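Alpha-galactosidase (Lactobacillus brevis, PDB 3MI6) probably releases terminal, non-reducing alpha-D-galactose from alpha-galactosides by hydrolysis. Local coordinates at residues 694-699 against 731-736. Residues are numbered along the deposited sequence; the frame is centred on the assembly and turned at random.
Sequences QINDDP and LFVVTA
Q694 and I695 pair antiparallel with T735 and V734 at the end of strand 692-695, in the C-terminal beta-sheet domain, and N696 then carries the pairing on with its side chain where the chain turns away. Q694 and T735 form the hydrogen-bonded pair, Q694 N to T735 O at 2.8 Å and T735 N to Q694 O at 2.9 Å. The next rung begins normally, N696 N reaching V733 O at 3.1 Å, but the returning bond is made by an amide side chain: V733 N donates to N696 OD1 at 2.8 Å, tilted 20° from the carboxamide plane. With CG beside its own backbone N, N696 lays this amide along the neighbouring strand, and ND2 makes a longer bond of 3.3 Å to L731 O. One carboxamide thus grips both L731 O and V733 N, the backbone groups flanking F732. On the buried face, I695 CG2 meets the edge of the F732 ring, 4.0 Å from CD1, while the F682 ring meets that of F732 with the two planes nearly parallel. The departure itself is a type II' beta turn from I695 to D698, closed by D698 N to I695 O, with N696 at its second position (phi 57°, psi -142°). The whole belongs to the antiparallel sheet of the family 36 C-terminal domain, where strand 728-736 runs between 692-695 and 663-670.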
ATOM      1  N   GLN D 694     -36.217 -17.198   7.572  1.00 33.74           N
ATOM      2  CA  GLN D 694     -36.962 -16.253   6.737  1.00 34.03           C
ATOM      3  C   GLN D 694     -36.572 -14.847   7.142  1.00 37.31           C
ATOM      4  O   GLN D 694     -36.216 -14.586   8.311  1.00 36.84           O
ATOM      5  CB  GLN D 694     -38.476 -16.426   6.892  1.00 32.85           C
ATOM      6  CG  GLN D 694     -38.962 -17.785   6.445  1.00 39.46           C
ATOM      7  CD  GLN D 694     -40.471 -17.863   6.186  1.00 44.30           C
ATOM      8  OE1 GLN D 694     -41.295 -17.482   7.035  1.00 43.51           O
ATOM      9  NE2 GLN D 694     -40.840 -18.385   5.006  1.00 42.16           N
ATOM     10  N   ILE D 695     -36.644 -13.945   6.175  1.00 34.01           N
ATOM     11  CA  ILE D 695     -36.191 -12.598   6.382  1.00 36.35           C
ATOM     12  C   ILE D 695     -37.173 -11.521   6.030  1.00 35.77           C
ATOM     13  O   ILE D 695     -37.611 -11.425   4.903  1.00 37.08           O
ATOM     14  CB  ILE D 695     -35.051 -12.275   5.420  1.00 37.01           C
ATOM     15  CG1 ILE D 695     -33.946 -13.298   5.650  1.00 30.88           C
ATOM     16  CG2 ILE D 695     -34.644 -10.812   5.604  1.00 33.87           C
ATOM     17  CD1 ILE D 695     -32.848 -13.190   4.695  1.00 33.60           C
ATOM     18  N   ASN D 696     -37.631 -10.856   7.068  1.00 39.68           N
ATOM     19  CA  ASN D 696     -38.635  -9.829   6.985  1.00 39.42           C
ATOM     20  C   ASN D 696     -39.808 -10.489   6.338  1.00 38.69           C
ATOM     21  O   ASN D 696     -40.078 -11.610   6.603  1.00 40.86           O
ATOM     22  CB  ASN D 696     -38.161  -8.639   6.175  1.00 40.58           C
ATOM     23  CG  ASN D 696     -36.877  -8.066   6.674  1.00 39.80           C
ATOM     24  OD1 ASN D 696     -36.591  -8.105   7.815  1.00 39.02           O
ATOM     25  ND2 ASN D 696     -36.111  -7.526   5.802  1.00 37.79           N
ATOM     26  N   ASP D 697     -40.505  -9.793   5.481  1.00 39.35           N
ATOM     27  CA  ASP D 697     -41.755 -10.290   4.922  1.00 40.01           C
ATOM     28  C   ASP D 697     -41.539 -11.077   3.617  1.00 40.23           C
ATOM     29  O   ASP D 697     -42.497 -11.397   2.909  1.00 39.25           O
ATOM     30  CB  ASP D 697     -42.709  -9.124   4.680  1.00 43.27           C
ATOM     31  CG  ASP D 697     -42.088  -8.027   3.811  1.00 48.24           C
ATOM     32  OD1 ASP D 697     -40.870  -8.097   3.504  1.00 41.59           O
ATOM     33  OD2 ASP D 697     -42.829  -7.088   3.427  1.00 60.77           O
ATOM     34  N   ASP D 698     -40.275 -11.361   3.256  1.00 39.72           N
ATOM     35  CA  ASP D 698     -39.948 -12.193   2.101  1.00 38.20           C
ATOM     36  C   ASP D 698     -40.410 -13.615   2.395  1.00 40.10           C
ATOM     37  O   ASP D 698     -40.024 -14.207   3.413  1.00 41.05           O
ATOM     38  CB  ASP D 698     -38.444 -12.135   1.818  1.00 36.73           C
ATOM     39  CG  ASP D 698     -37.984 -13.182   0.824  1.00 36.94           C
ATOM     40  OD1 ASP D 698     -38.828 -13.945   0.311  1.00 36.61           O
ATOM     41  OD2 ASP D 698     -36.761 -13.242   0.570  1.00 33.72           O
ATOM     42  N   PRO D 699     -41.259 -14.158   1.514  1.00 39.07           N
ATOM     43  CA  PRO D 699     -41.978 -15.428   1.681  1.00 37.53           C
ATOM     44  C   PRO D 699     -41.095 -16.639   1.473  1.00 39.09           C
ATOM     45  O   PRO D 699     -41.475 -17.725   1.891  1.00 42.13           O
ATOM     46  CB  PRO D 699     -43.012 -15.374   0.565  1.00 41.43           C
ATOM     47  CG  PRO D 699     -42.347 -14.527  -0.494  1.00 37.32           C
ATOM     48  CD  PRO D 699     -41.679 -13.451   0.294  1.00 38.83           C
ATOM     49  N   LEU D 731     -32.829  -2.801   7.257  1.00 29.43           N
ATOM     50  CA  LEU D 731     -32.917  -3.671   8.412  1.00 28.39           C
ATOM     51  C   LEU D 731     -33.385  -5.051   7.971  1.00 32.54           C
ATOM     52  O   LEU D 731     -34.202  -5.175   7.064  1.00 37.57           O
ATOM     53  CB  LEU D 731     -33.939  -3.100   9.375  1.00 31.12           C
ATOM     54  CG  LEU D 731     -33.634  -2.941  10.858  1.00 34.43           C
ATOM     55  CD1 LEU D 731     -32.330  -2.186  11.103  1.00 31.76           C
ATOM     56  CD2 LEU D 731     -34.808  -2.217  11.475  1.00 35.04           C
ATOM     57  N   PHE D 732     -32.874  -6.084   8.630  1.00 32.31           N
ATOM     58  CA  PHE D 732     -33.144  -7.462   8.277  1.00 30.26           C
ATOM     59  C   PHE D 732     -33.438  -8.304   9.526  1.00 34.52           C
ATOM     60  O   PHE D 732     -32.515  -8.729  10.226  1.00 34.56           O
ATOM     61  CB  PHE D 732     -31.926  -8.045   7.580  1.00 29.79           C
ATOM     62  CG  PHE D 732     -31.564  -7.347   6.308  1.00 32.46           C
ATOM     63  CD1 PHE D 732     -32.244  -7.621   5.132  1.00 32.47           C
ATOM     64  CD2 PHE D 732     -30.521  -6.436   6.270  1.00 31.60           C
ATOM     65  CE1 PHE D 732     -31.898  -6.984   3.955  1.00 31.46           C
ATOM     66  CE2 PHE D 732     -30.176  -5.800   5.081  1.00 31.28           C
ATOM     67  CZ  PHE D 732     -30.864  -6.068   3.935  1.00 28.28           C
ATOM     68  N   VAL D 733     -34.717  -8.547   9.803  1.00 32.66           N
ATOM     69  CA  VAL D 733     -35.118  -9.415  10.905  1.00 32.43           C
ATOM     70  C   VAL D 733     -35.141 -10.883  10.470  1.00 34.25           C
ATOM     71  O   VAL D 733     -35.925 -11.277   9.599  1.00 34.59           O
ATOM     72  CB  VAL D 733     -36.513  -9.036  11.407  1.00 32.40           C
ATOM     73  CG1 VAL D 733     -36.911  -9.905  12.577  1.00 30.35           C
ATOM     74  CG2 VAL D 733     -36.562  -7.562  11.771  1.00 33.65           C
ATOM     75  N   VAL D 734     -34.286 -11.690  11.084  1.00 32.73           N
ATOM     76  CA  VAL D 734     -34.118 -13.080  10.674  1.00 32.84           C
ATOM     77  C   VAL D 734     -34.776 -14.031  11.655  1.00 34.75           C
ATOM     78  O   VAL D 734     -34.410 -14.078  12.818  1.00 39.00           O
ATOM     79  CB  VAL D 734     -32.633 -13.448  10.556  1.00 33.08           C
ATOM     80  CG1 VAL D 734     -32.476 -14.895  10.143  1.00 32.28           C
ATOM     81  CG2 VAL D 734     -31.942 -12.535   9.566  1.00 32.47           C
ATOM     82  N   THR D 735     -35.759 -14.785  11.178  1.00 37.27           N
ATOM     83  CA  THR D 735     -36.475 -15.739  12.020  1.00 38.12           C
ATOM     84  C   THR D 735     -36.229 -17.161  11.546  1.00 35.71           C
ATOM     85  O   THR D 735     -36.362 -17.460  10.358  1.00 34.37           O
ATOM     86  CB  THR D 735     -38.011 -15.524  11.974  1.00 39.70           C
ATOM     87  OG1 THR D 735     -38.336 -14.194  12.382  1.00 41.68           O
ATOM     88  CG2 THR D 735     -38.726 -16.519  12.892  1.00 39.15           C
ATOM     89  N   ALA D 736     -35.901 -18.037  12.486  1.00 34.80           N
ATOM     90  CA  ALA D 736     -35.811 -19.461  12.189  1.00 37.35           C
ATOM     91  C   ALA D 736     -37.192 -20.095  11.940  1.00 38.73           C
ATOM     92  O   ALA D 736     -38.163 -19.850  12.674  1.00 37.44           O
ATOM     93  CB  ALA D 736     -35.063 -20.196  13.310  1.00 35.39           C
TER